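Fructose transport system repressor FruR (Pseudomonas putida, PDB 3O74) probably acts as a LacI-family DNA-binding regulator of transcription, repressing or activating its target genes, with fructose 1-phosphate as its preferred effector. Local coordinates at residues I88-D93 with L132-A137; V100-R105 with G235-T240; I8-E13 with F63-L68; I123-A128 with A137-F142. One frame throughout, in Å; residues are numbered along the deposited sequence.

Interaction 1: I88-D93 with L132-A137; sequences IDRRLD and LSVSQA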
loop_
_atom_site.group_PDB
_atom_site.type_symbol
_atom_site.label_atom_id
_atom_site.label_comp_id
_atom_site.label_asym_id
_atom_site.label_seq_id
_atom_site.Cartn_x
_atom_site.Cartn_y
_atom_site.Cartn_z
ATOM N N ILE B 88 2.891 3.654 -17.231
ATOM C CA ILE B 88 2.709 2.406 -16.505
ATOM C C ILE B 88 1.245 2.231 -16.118
ATOM O O ILE B 88 0.628 3.143 -15.563
ATOM C CB ILE B 88 3.583 2.364 -15.226
ATOM C CG1 ILE B 88 5.063 2.274 -15.592
ATOM C CG2 ILE B 88 3.189 1.191 -14.345
ATOM C CD1 ILE B 88 5.984 2.080 -14.388
ATOM N N ASP B 89 0.699 1.056 -16.421
ATOM C CA ASP B 89 -0.684 0.710 -16.078
ATOM C C ASP B 89 -1.718 1.479 -16.899
ATOM O O ASP B 89 -2.616 0.884 -17.487
ATOM C CB ASP B 89 -0.937 0.902 -14.578
ATOM C CG ASP B 89 -2.283 0.353 -14.135
ATOM O OD1 ASP B 89 -3.321 0.879 -14.588
ATOM O OD2 ASP B 89 -2.305 -0.603 -13.332
ATOM N N ARG B 90 -1.594 2.799 -16.936
ATOM C CA ARG B 90 -2.472 3.609 -17.765
ATOM C C ARG B 90 -1.716 4.115 -18.989
ATOM O O ARG B 90 -0.781 4.896 -18.870
ATOM C CB ARG B 90 -3.029 4.776 -16.960
ATOM C CG ARG B 90 -3.775 4.362 -15.707
ATOM C CD ARG B 90 -4.280 5.584 -14.994
ATOM N NE ARG B 90 -4.961 5.268 -13.748
ATOM C CZ ARG B 90 -5.453 6.192 -12.935
ATOM N NH1 ARG B 90 -5.329 7.471 -13.256
ATOM N NH2 ARG B 90 -6.064 5.845 -11.809
ATOM N N ARG B 91 -2.137 3.666 -20.166
ATOM C CA ARG B 91 -1.415 3.947 -21.399
ATOM C C ARG B 91 -1.399 5.432 -21.742
ATOM O O ARG B 91 -2.348 6.161 -21.460
ATOM C CB ARG B 91 -2.038 3.172 -22.566
ATOM C CG ARG B 91 -3.398 3.706 -22.998
ATOM C CD ARG B 91 -3.763 3.207 -24.386
ATOM N NE ARG B 91 -3.904 1.756 -24.425
ATOM C CZ ARG B 91 -3.851 1.029 -25.536
ATOM N NH1 ARG B 91 -3.649 1.618 -26.708
ATOM N NH2 ARG B 91 -3.992 -0.287 -25.474
ATOM N N LEU B 92 -0.305 5.881 -22.344
ATOM C CA LEU B 92 -0.306 7.167 -23.023
ATOM C C LEU B 92 -0.429 6.915 -24.531
ATOM O O LEU B 92 -0.442 5.767 -24.973
ATOM C CB LEU B 92 0.950 7.967 -22.683
ATOM C CG LEU B 92 1.059 8.483 -21.238
ATOM C CD1 LEU B 92 2.433 9.076 -20.948
ATOM C CD2 LEU B 92 -0.034 9.502 -20.941
ATOM N N ASP B 93 -0.514 7.986 -25.312
ATOM C CA ASP B 93 -0.752 7.893 -26.755
ATOM C C ASP B 93 0.201 6.901 -27.433
ATOM O O ASP B 93 1.411 7.106 -27.451
ATOM C CB ASP B 93 -0.612 9.288 -27.369
ATOM C CG ASP B 93 -0.880 9.314 -28.863
ATOM O OD1 ASP B 93 -1.177 8.254 -29.453
ATOM O OD2 ASP B 93 -0.786 10.414 -29.443
ATOM N N LEU B 132 -11.031 7.197 -18.761
ATOM C CA LEU B 132 -9.712 6.580 -18.893
ATOM C C LEU B 132 -9.720 5.377 -19.832
ATOM O O LEU B 132 -10.704 4.645 -19.907
ATOM C CB LEU B 132 -9.172 6.152 -17.524
ATOM C CG LEU B 132 -8.934 7.234 -16.475
ATOM C CD1 LEU B 132 -8.352 6.615 -15.213
ATOM C CD2 LEU B 132 -8.013 8.311 -17.023
ATOM N N SER B 133 -8.610 5.165 -20.535
ATOM C CA SER B 133 -8.490 4.020 -21.433
ATOM C C SER B 133 -8.548 2.714 -20.651
ATOM O O SER B 133 -9.073 1.712 -21.136
ATOM C CB SER B 133 -7.186 4.085 -22.235
ATOM O OG SER B 133 -7.146 5.235 -23.064
ATOM N N VAL B 134 -8.004 2.720 -19.438
ATOM C CA VAL B 134 -8.027 1.514 -18.621
ATOM C C VAL B 134 -9.466 1.110 -18.277
ATOM O O VAL B 134 -9.814 -0.072 -18.301
ATOM C CB VAL B 134 -7.161 1.672 -17.340
ATOM C CG1 VAL B 134 -7.726 2.747 -16.419
ATOM C CG2 VAL B 134 -7.036 0.346 -16.616
ATOM N N SER B 135 -10.302 2.098 -17.981
ATOM C CA SER B 135 -11.697 1.846 -17.645
ATOM C C SER B 135 -12.500 1.400 -18.863
ATOM O O SER B 135 -13.367 0.534 -18.757
ATOM C CB SER B 135 -12.332 3.100 -17.040
ATOM O OG SER B 135 -11.682 3.472 -15.833
ATOM N N GLN B 136 -12.216 2.001 -20.015
ATOM C CA GLN B 136 -12.912 1.637 -21.245
ATOM C C GLN B 136 -12.586 0.205 -21.630
ATOM O O GLN B 136 -13.447 -0.532 -22.107
ATOM C CB GLN B 136 -12.533 2.582 -22.382
ATOM C CG GLN B 136 -12.920 4.023 -22.138
ATOM C CD GLN B 136 -12.705 4.890 -23.354
ATOM O OE1 GLN B 136 -12.268 6.035 -23.242
ATOM N NE2 GLN B 136 -13.006 4.348 -24.529
ATOM N N ALA B 137 -11.335 -0.188 -21.411
ATOM C CA ALA B 137 -10.896 -1.543 -21.722
ATOM C C ALA B 137 -11.637 -2.565 -20.872
ATOM O O ALA B 137 -12.130 -3.567 -21.383
ATOM C CB ALA B 137 -9.388 -1.675 -21.510
#
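The guanidinium group of Arg-90 carries the methyl CD1 of Leu-132 over one face, 3.6 Å above the plane and centred on it, while its N-H groups serve other partners: NH1 makes a salt bridge to Asp-42 and a hydrogen bond to the backbone O of Ser-66. The contact spans the cleft of the two-lobed sugar-binding fold of the LacI family, joining the loop that follows strand 85-88 in one lobe to the start of helix 133-144 in the other. Leu-132 holds the N-cap position of that helix and aims its side chain at the loop. CG of Arg-90 lies 4.3 Å from CG1 of Val-134, and from there the chain runs fully extended to NE (chi2 -180°), carrying the flat end up to the leucine. On the solvent side, Arg-91 lies along Ser-133, its CG set between its own backbone N and carbonyl carbon (chi1 71°) and 3.9 Å from the serine CB; the chain then bends at chi3. Asp-89 shares a bound glycerol with Arg-90: its OD1 and the arginine NE bond to the same hydroxyl oxygen. The glycerol probably came from the crystallisation liquor, but its place is consistent with the effector pocket found in the cleft of LacI relatives. The same OD1 of Asp-89 lies 4.3 Å from CG2 of Val-134.

Interaction 2: V100-R105 with G235-T240; sequences VISDDR and GQIAAT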
loop_
_atom_site.group_PDB
_atom_site.type_symbol
_atom_site.label_atom_id
_atom_site.label_comp_id
_atom_site.label_asym_id
_atom_site.label_seq_id
_atom_site.Cartn_x
_atom_site.Cartn_y
_atom_site.Cartn_z
ATOM N N VAL B 100 3.686 0.484 -20.625
ATOM C CA VAL B 100 3.636 -0.893 -20.153
ATOM C C VAL B 100 2.383 -1.078 -19.308
ATOM O O VAL B 100 2.214 -0.416 -18.286
ATOM C CB VAL B 100 4.885 -1.269 -19.327
ATOM C CG1 VAL B 100 4.859 -2.749 -18.960
ATOM C CG2 VAL B 100 6.150 -0.936 -20.094
ATOM N N ILE B 101 1.513 -1.988 -19.730
ATOM C CA ILE B 101 0.207 -2.135 -19.104
ATOM C C ILE B 101 -0.190 -3.600 -18.966
ATOM O O ILE B 101 0.513 -4.489 -19.443
ATOM C CB ILE B 101 -0.888 -1.398 -19.912
ATOM C CG1 ILE B 101 -1.155 -2.094 -21.251
ATOM C CG2 ILE B 101 -0.494 0.054 -20.151
ATOM C CD1 ILE B 101 -2.273 -1.447 -22.053
ATOM N N SER B 102 -1.311 -3.845 -18.291
ATOM C CA SER B 102 -1.875 -5.184 -18.221
ATOM C C SER B 102 -2.895 -5.377 -19.337
ATOM O O SER B 102 -3.497 -4.415 -19.807
ATOM C CB SER B 102 -2.504 -5.435 -16.852
ATOM O OG SER B 102 -1.509 -5.490 -15.847
ATOM N N ASP B 103 -3.071 -6.621 -19.773
ATOM C CA ASP B 103 -4.035 -6.934 -20.828
ATOM C C ASP B 103 -5.448 -6.940 -20.251
ATOM O O ASP B 103 -6.054 -7.997 -20.081
ATOM C CB ASP B 103 -3.708 -8.287 -21.459
ATOM C CG ASP B 103 -4.594 -8.610 -22.648
ATOM O OD1 ASP B 103 -5.459 -7.780 -23.003
ATOM O OD2 ASP B 103 -4.423 -9.702 -23.229
ATOM N N ASP B 104 -5.964 -5.745 -19.970
ATOM C CA ASP B 104 -7.188 -5.581 -19.189
ATOM C C ASP B 104 -8.467 -6.047 -19.874
ATOM O O ASP B 104 -9.340 -6.626 -19.232
ATOM C CB ASP B 104 -7.341 -4.127 -18.745
ATOM C CG ASP B 104 -6.365 -3.749 -17.653
ATOM O OD1 ASP B 104 -5.792 -4.662 -17.019
ATOM O OD2 ASP B 104 -6.174 -2.537 -17.429
ATOM N N ARG B 105 -8.586 -5.790 -21.169
ATOM C CA ARG B 105 -9.812 -6.133 -21.873
ATOM C C ARG B 105 -10.071 -7.635 -21.817
ATOM O O ARG B 105 -11.171 -8.070 -21.483
ATOM C CB ARG B 105 -9.752 -5.657 -23.322
ATOM C CG ARG B 105 -11.038 -5.880 -24.084
ATOM C CD ARG B 105 -10.973 -5.282 -25.486
ATOM N NE ARG B 105 -11.997 -4.267 -25.687
ATOM C CZ ARG B 105 -13.214 -4.518 -26.150
ATOM N NH1 ARG B 105 -13.562 -5.763 -26.473
ATOM N NH2 ARG B 105 -14.078 -3.519 -26.290
ATOM N N GLY B 235 5.838 -7.720 -11.029
ATOM C CA GLY B 235 7.258 -7.884 -11.268
ATOM C C GLY B 235 7.607 -7.702 -12.731
ATOM O O GLY B 235 8.583 -7.031 -13.063
ATOM N N GLN B 236 6.805 -8.294 -13.611
ATOM C CA GLN B 236 7.058 -8.217 -15.048
ATOM C C GLN B 236 6.761 -6.819 -15.596
ATOM O O GLN B 236 7.478 -6.316 -16.462
ATOM C CB GLN B 236 6.253 -9.286 -15.798
ATOM C CG GLN B 236 6.570 -9.376 -17.284
ATOM C CD GLN B 236 5.869 -10.539 -17.970
ATOM O OE1 GLN B 236 5.688 -10.537 -19.189
ATOM N NE2 GLN B 236 5.474 -11.537 -17.188
ATOM N N ILE B 237 5.704 -6.191 -15.088
ATOM C CA ILE B 237 5.385 -4.816 -15.462
ATOM C C ILE B 237 6.585 -3.908 -15.198
ATOM O O ILE B 237 7.032 -3.171 -16.077
ATOM C CB ILE B 237 4.180 -4.274 -14.646
ATOM C CG1 ILE B 237 2.912 -5.078 -14.939
ATOM C CG2 ILE B 237 3.965 -2.787 -14.928
ATOM C CD1 ILE B 237 2.445 -4.968 -16.358
ATOM N N ALA B 238 7.102 -3.967 -13.975
ATOM C CA ALA B 238 8.214 -3.115 -13.567
ATOM C C ALA B 238 9.484 -3.406 -14.356
ATOM O O ALA B 238 10.192 -2.486 -14.776
ATOM C CB ALA B 238 8.472 -3.266 -12.071
ATOM N N ALA B 239 9.771 -4.688 -14.558
ATOM C CA ALA B 239 10.974 -5.096 -15.270
ATOM C C ALA B 239 10.954 -4.611 -16.715
ATOM O O ALA B 239 11.970 -4.169 -17.244
ATOM C CB ALA B 239 11.138 -6.608 -15.216
ATOM N N THR B 240 9.789 -4.693 -17.349
ATOM C CA THR B 240 9.627 -4.230 -18.717
ATOM C C THR B 240 9.785 -2.717 -18.796
ATOM O O THR B 240 10.519 -2.204 -19.640
ATOM C CB THR B 240 8.240 -4.620 -19.275
ATOM O OG1 THR B 240 8.104 -6.046 -19.258
ATOM C CG2 THR B 240 8.073 -4.123 -20.698
#
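Strand 100-102 and helix 235-240 run nearly antiparallel, at 164°, with their axes 8.4 Å apart at closest approach and Val-100 facing Ile-237. Val-100 points its side chain at the helix and divides it between two residues. Its CG1, placed anti to the backbone N by a chi1 of -175°, reaches the backbone O of Ile-237 at 3.6 Å and also lies near the CG2 of that isoleucine. The other methyl, CG2, meets CG2 of Thr-240 at 3.8 Å, the two short side chains crossing at a slant. Further along the strand the isoleucine does the reaching: its CB leaves the helix to one side, but chi2 of -64° turns CD1 back to within 3.7 Å of the backbone O of Ile-101 and 4.0 Å of OG of Ser-102. Strand 98-102 lies between strands 85-88 and 257-266 of the sheet and leads straight into helix 104-116 of the other lobe, so it is one of the crossover connections between lobes that mark LacI-type and periplasmic binding protein folds. Helix 234-250 packs on this strand and against helix 15-30, where Ile-237 meets Ile-20 and Ala-238 meets Leu-24. Beyond the strand, Asp-104 pairs with both Arg-263 and Arg-138. Within the helix the hydroxyl of Thr-240 turns back on its own backbone: OG1 donates to O of Gln-236 over 2.9 Å, approaching from the opposite face of that carbonyl to the backbone N of Thr-240, so one oxygen accepts twice.

Interaction 3: I8-E13 with F63-L68; sequences ILPDLE and FVASCL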
loop_
_atom_site.group_PDB
_atom_site.type_symbol
_atom_site.label_atom_id
_atom_site.label_comp_id
_atom_site.label_asym_id
_atom_site.label_seq_id
_atom_site.Cartn_x
_atom_site.Cartn_y
_atom_site.Cartn_z
ATOM N N ILE B 8 5.333 9.018 -11.095
ATOM C CA ILE B 8 4.087 9.651 -10.693
ATOM C C ILE B 8 2.985 8.607 -10.712
ATOM O O ILE B 8 2.661 8.059 -11.770
ATOM C CB ILE B 8 3.693 10.776 -11.662
ATOM C CG1 ILE B 8 4.713 11.912 -11.610
ATOM C CG2 ILE B 8 2.301 11.294 -11.333
ATOM C CD1 ILE B 8 4.430 13.021 -12.607
ATOM N N LEU B 9 2.405 8.330 -9.550
ATOM C CA LEU B 9 1.311 7.371 -9.470
ATOM C C LEU B 9 0.072 8.014 -8.838
ATOM O O LEU B 9 0.174 9.042 -8.165
ATOM C CB LEU B 9 1.758 6.107 -8.732
ATOM C CG LEU B 9 2.421 6.286 -7.367
ATOM C CD1 LEU B 9 1.372 6.515 -6.292
ATOM C CD2 LEU B 9 3.277 5.081 -7.021
ATOM N N PRO B 10 -1.107 7.422 -9.077
ATOM C CA PRO B 10 -2.355 8.061 -8.647
ATOM C C PRO B 10 -2.644 7.917 -7.160
ATOM O O PRO B 10 -3.283 8.793 -6.585
ATOM C CB PRO B 10 -3.426 7.306 -9.443
ATOM C CG PRO B 10 -2.695 6.571 -10.510
ATOM C CD PRO B 10 -1.363 6.250 -9.926
ATOM N N ASP B 11 -2.191 6.831 -6.548
ATOM C CA ASP B 11 -2.615 6.516 -5.190
ATOM C C ASP B 11 -1.610 5.638 -4.464
ATOM O O ASP B 11 -1.419 4.470 -4.800
ATOM C CB ASP B 11 -3.985 5.835 -5.221
ATOM C CG ASP B 11 -4.567 5.616 -3.834
ATOM O OD1 ASP B 11 -3.898 5.950 -2.831
ATOM O OD2 ASP B 11 -5.703 5.106 -3.749
ATOM N N LEU B 12 -0.980 6.218 -3.450
ATOM C CA LEU B 12 0.012 5.514 -2.649
ATOM C C LEU B 12 -0.588 4.324 -1.910
ATOM O O LEU B 12 0.117 3.373 -1.577
ATOM C CB LEU B 12 0.641 6.475 -1.642
ATOM C CG LEU B 12 1.553 7.548 -2.233
ATOM C CD1 LEU B 12 1.833 8.647 -1.218
ATOM C CD2 LEU B 12 2.845 6.913 -2.718
ATOM N N GLU B 13 -1.890 4.386 -1.646
ATOM C CA GLU B 13 -2.553 3.332 -0.882
ATOM C C GLU B 13 -2.993 2.144 -1.742
ATOM O O GLU B 13 -3.363 1.095 -1.215
ATOM C CB GLU B 13 -3.735 3.895 -0.089
ATOM C CG GLU B 13 -3.333 4.755 1.093
ATOM C CD GLU B 13 -4.529 5.306 1.846
ATOM O OE1 GLU B 13 -5.655 5.266 1.302
ATOM O OE2 GLU B 13 -4.340 5.780 2.982
ATOM N N PHE B 63 8.471 7.691 -15.073
ATOM C CA PHE B 63 7.395 6.716 -15.151
ATOM C C PHE B 63 6.125 7.413 -14.706
ATOM O O PHE B 63 6.149 8.222 -13.773
ATOM C CB PHE B 63 7.667 5.524 -14.234
ATOM C CG PHE B 63 8.936 4.789 -14.549
ATOM C CD1 PHE B 63 9.030 3.994 -15.680
ATOM C CD2 PHE B 63 10.036 4.884 -13.705
ATOM C CE1 PHE B 63 10.207 3.310 -15.972
ATOM C CE2 PHE B 63 11.202 4.204 -13.986
ATOM C CZ PHE B 63 11.292 3.419 -15.120
ATOM N N VAL B 64 5.006 7.103 -15.347
ATOM C CA VAL B 64 3.769 7.771 -14.969
ATOM C C VAL B 64 2.508 6.951 -15.232
ATOM O O VAL B 64 2.344 6.361 -16.297
ATOM C CB VAL B 64 3.653 9.171 -15.648
ATOM C CG1 VAL B 64 3.697 9.048 -17.167
ATOM C CG2 VAL B 64 2.389 9.890 -15.202
ATOM N N ALA B 65 1.636 6.913 -14.229
ATOM C CA ALA B 65 0.272 6.439 -14.395
ATOM C C ALA B 65 -0.599 7.684 -14.324
ATOM O O ALA B 65 -0.937 8.158 -13.238
ATOM C CB ALA B 65 -0.088 5.470 -13.296
ATOM N N SER B 66 -0.937 8.218 -15.492
ATOM C CA SER B 66 -1.514 9.550 -15.598
ATOM C C SER B 66 -3.017 9.587 -15.327
ATOM O O SER B 66 -3.719 8.594 -15.509
ATOM C CB SER B 66 -1.223 10.122 -16.986
ATOM O OG SER B 66 -1.674 11.460 -17.101
ATOM N N CYS B 67 -3.503 10.746 -14.897
ATOM C CA CYS B 67 -4.938 10.957 -14.749
ATOM C C CYS B 67 -5.407 12.085 -15.663
ATOM O O CYS B 67 -6.552 12.522 -15.580
ATOM C CB CYS B 67 -5.305 11.258 -13.291
ATOM S SG CYS B 67 -4.708 12.843 -12.664
ATOM N N LEU B 68 -4.515 12.549 -16.535
ATOM C CA LEU B 68 -4.811 13.667 -17.432
ATOM C C LEU B 68 -5.670 13.252 -18.630
ATOM O O LEU B 68 -5.711 12.077 -18.992
ATOM C CB LEU B 68 -3.513 14.328 -17.917
ATOM C CG LEU B 68 -2.551 14.889 -16.863
ATOM C CD1 LEU B 68 -1.346 15.538 -17.528
ATOM C CD2 LEU B 68 -3.258 15.883 -15.957
#
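Ile-8 is held through both its backbone N and its O by the neighbouring strand: its N donates to O of Phe-63 over 2.9 Å, and its O accepts from N of Ala-65, also at 2.9 Å. The second bond is the straighter (170° at the hydrogen, against 163°). The same oxygen of Ile-8 receives a CA-H contact from Val-64 at 3.4 Å. Backbone groups turned away from this pair are met too, those of Leu-9 by Ala-38 and Ser-40 and those of Val-64 by Ile-86 and Ile-88. Ile-8 and Val-64 point the same way and lie side by side, with CB of the first 3.9 Å from CG2 of the second; Tyr-75 packs on both. Past the strand ends, the Pro-10 ring takes up the contact, its CD 3.7 Å from CB of Ala-65. Each loop then satisfies a backbone N internally. OD1 of Asp-11 accepts from N of Glu-13 in an Asx turn, met from above the carboxylate plane, and also pairs with Lys-22 of the second subunit. OG of Ser-66 accepts from N of Leu-68 at 3.1 Å in an ST turn and bonds to Glu-47 as well. Adjacent parallel strands whose C-terminal ends run into loops beside the cleft, where a glycerol lies near Pro-10, are characteristic of the alternating beta-alpha lobe of periplasmic binding protein folds.

Interaction 4: I123-A128 with A137-F142; sequences IALIGA and ARAGGF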
loop_
_atom_site.group_PDB
_atom_site.type_symbol
_atom_site.label_atom_id
_atom_site.label_comp_id
_atom_site.label_asym_id
_atom_site.label_seq_id
_atom_site.Cartn_x
_atom_site.Cartn_y
_atom_site.Cartn_z
ATOM N N ILE B 123 -26.520 -9.133 -13.914
ATOM C CA ILE B 123 -25.091 -8.924 -13.739
ATOM C C ILE B 123 -24.774 -7.441 -13.848
ATOM O O ILE B 123 -25.386 -6.723 -14.639
ATOM C CB ILE B 123 -24.265 -9.716 -14.778
ATOM C CG1 ILE B 123 -22.772 -9.604 -14.474
ATOM C CG2 ILE B 123 -24.572 -9.241 -16.195
ATOM C CD1 ILE B 123 -21.914 -10.582 -15.250
ATOM N N ALA B 124 -23.820 -6.980 -13.048
ATOM C CA ALA B 124 -23.484 -5.568 -13.042
ATOM C C ALA B 124 -21.983 -5.346 -13.110
ATOM O O ALA B 124 -21.191 -6.205 -12.722
ATOM C CB ALA B 124 -24.065 -4.887 -11.815
ATOM N N LEU B 125 -21.612 -4.180 -13.622
ATOM C CA LEU B 125 -20.233 -3.734 -13.619
ATOM C C LEU B 125 -20.142 -2.475 -12.770
ATOM O O LEU B 125 -20.907 -1.528 -12.960
ATOM C CB LEU B 125 -19.768 -3.424 -15.039
ATOM C CG LEU B 125 -18.398 -2.757 -15.117
ATOM C CD1 LEU B 125 -17.291 -3.798 -15.044
ATOM C CD2 LEU B 125 -18.289 -1.936 -16.396
ATOM N N ILE B 126 -19.218 -2.474 -11.820
ATOM C CA ILE B 126 -18.952 -1.287 -11.032
ATOM C C ILE B 126 -17.532 -0.819 -11.327
ATOM O O ILE B 126 -16.570 -1.554 -11.119
ATOM C CB ILE B 126 -19.133 -1.555 -9.533
ATOM C CG1 ILE B 126 -20.622 -1.564 -9.173
ATOM C CG2 ILE B 126 -18.396 -0.505 -8.700
ATOM C CD1 ILE B 126 -20.906 -1.875 -7.706
ATOM N N GLY B 127 -17.419 0.409 -11.815
ATOM C CA GLY B 127 -16.140 0.964 -12.202
ATOM C C GLY B 127 -16.080 2.439 -11.865
ATOM O O GLY B 127 -16.946 2.951 -11.168
ATOM N N ALA B 128 -15.059 3.121 -12.367
ATOM C CA ALA B 128 -14.848 4.530 -12.059
ATOM C C ALA B 128 -13.953 5.152 -13.115
ATOM O O ALA B 128 -13.243 4.443 -13.827
ATOM C CB ALA B 128 -14.228 4.691 -10.673
ATOM N N ALA B 137 -11.335 -0.188 -21.411
ATOM C CA ALA B 137 -10.896 -1.543 -21.722
ATOM C C ALA B 137 -11.637 -2.565 -20.872
ATOM O O ALA B 137 -12.130 -3.567 -21.383
ATOM C CB ALA B 137 -9.388 -1.675 -21.510
ATOM N N ARG B 138 -11.726 -2.300 -19.572
ATOM C CA ARG B 138 -12.368 -3.235 -18.656
ATOM C C ARG B 138 -13.885 -3.303 -18.871
ATOM O O ARG B 138 -14.477 -4.381 -18.837
ATOM C CB ARG B 138 -11.994 -2.892 -17.210
ATOM C CG ARG B 138 -10.480 -2.958 -16.960
ATOM C CD ARG B 138 -10.051 -2.437 -15.588
ATOM N NE ARG B 138 -8.591 -2.398 -15.484
ATOM C CZ ARG B 138 -7.918 -1.993 -14.412
ATOM N NH1 ARG B 138 -8.567 -1.583 -13.334
ATOM N NH2 ARG B 138 -6.593 -1.995 -14.422
ATOM N N ALA B 139 -14.510 -2.157 -19.111
ATOM C CA ALA B 139 -15.925 -2.134 -19.464
ATOM C C ALA B 139 -16.136 -2.817 -20.812
ATOM O O ALA B 139 -17.156 -3.468 -21.038
ATOM C CB ALA B 139 -16.444 -0.710 -19.505
ATOM N N GLY B 140 -15.162 -2.664 -21.704
ATOM C CA GLY B 140 -15.236 -3.253 -23.030
ATOM C C GLY B 140 -15.205 -4.769 -22.995
ATOM O O GLY B 140 -16.003 -5.426 -23.662
ATOM N N GLY B 141 -14.283 -5.324 -22.213
ATOM C CA GLY B 141 -14.186 -6.765 -22.062
ATOM C C GLY B 141 -15.423 -7.344 -21.408
ATOM O O GLY B 141 -15.890 -8.426 -21.770
ATOM N N PHE B 142 -15.954 -6.610 -20.435
ATOM C CA PHE B 142 -17.185 -6.999 -19.755
ATOM C C PHE B 142 -18.353 -7.117 -20.740
ATOM O O PHE B 142 -19.090 -8.104 -20.720
ATOM C CB PHE B 142 -17.502 -5.994 -18.639
ATOM C CG PHE B 142 -18.832 -6.212 -17.971
ATOM C CD1 PHE B 142 -18.962 -7.111 -16.927
ATOM C CD2 PHE B 142 -19.946 -5.497 -18.373
ATOM C CE1 PHE B 142 -20.186 -7.305 -16.306
ATOM C CE2 PHE B 142 -21.170 -5.682 -17.757
ATOM C CZ PHE B 142 -21.291 -6.588 -16.722
#
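The ring of Phe-142 is the main bump of this contact, and the hollow that takes it lies on strand 123-128 between the side chains of Ile-123 and Leu-125. Strand and helix belong to one beta-alpha-beta unit, strand 122-128, helix 133-144 and strand 152-158, and the helix segment returns almost exactly antiparallel to the strand (170°), 9.8 Å away between axes. Ile-123 and Leu-125 both direct their side chains at the helix, and Phe-142 comes down to meet them with CG anti to its backbone N (chi1 174°). The ring slides past Leu-125, whose CB stands over the centre of one face in a CH-pi contact, 9° off the ring normal. Farther out, CD1 of the leucine leans on the root of the ring, 4.1 Å from CG of Phe-142. Ile-123 approaches from the opposite direction to the phenylalanine, its CD1 3.9 Å from CE1. The floor is backbone: CZ of Phe-142 lies 3.9 Å from the carbonyl carbon of Ala-124. Val-153 of the next strand adds to the surroundings of the ring, and Ala-124 faces the other side of the sheet, toward Leu-173 of helix 163-177. One turn earlier in the helix the fit is reversed, since here the strand provides the bump. Leu-125 spreads its branches, and while CD1 stays with the ring, CD2 sits against the small side chain of Ala-139, 3.8 Å from its CB.

Overall arrangement
All four contacts are largely buried, but only interaction 1 has exposed residues among those that touch, Arg-91 and Ser-133, and only it bridges the two lobes directly. Interactions 2 and 4, one in each lobe, both pack a strand against a helix, largely through apolar side chains, while interaction 3 pairs neighbouring strands through backbone hydrogen bonds. Interaction 1 sits centrally among the others. Its first segment leaves the sheet between its two neighbours, N of Ile-88 bonded to O of Val-64 and N of Asp-89 to O of Val-100, and its helix, 133-144, is shared with interaction 4. A salt bridge from Asp-104 to Arg-138 ties 100-105 to 137-142, whereas interactions 3 and 4 lie on opposite sides of the chain's centre, without touching.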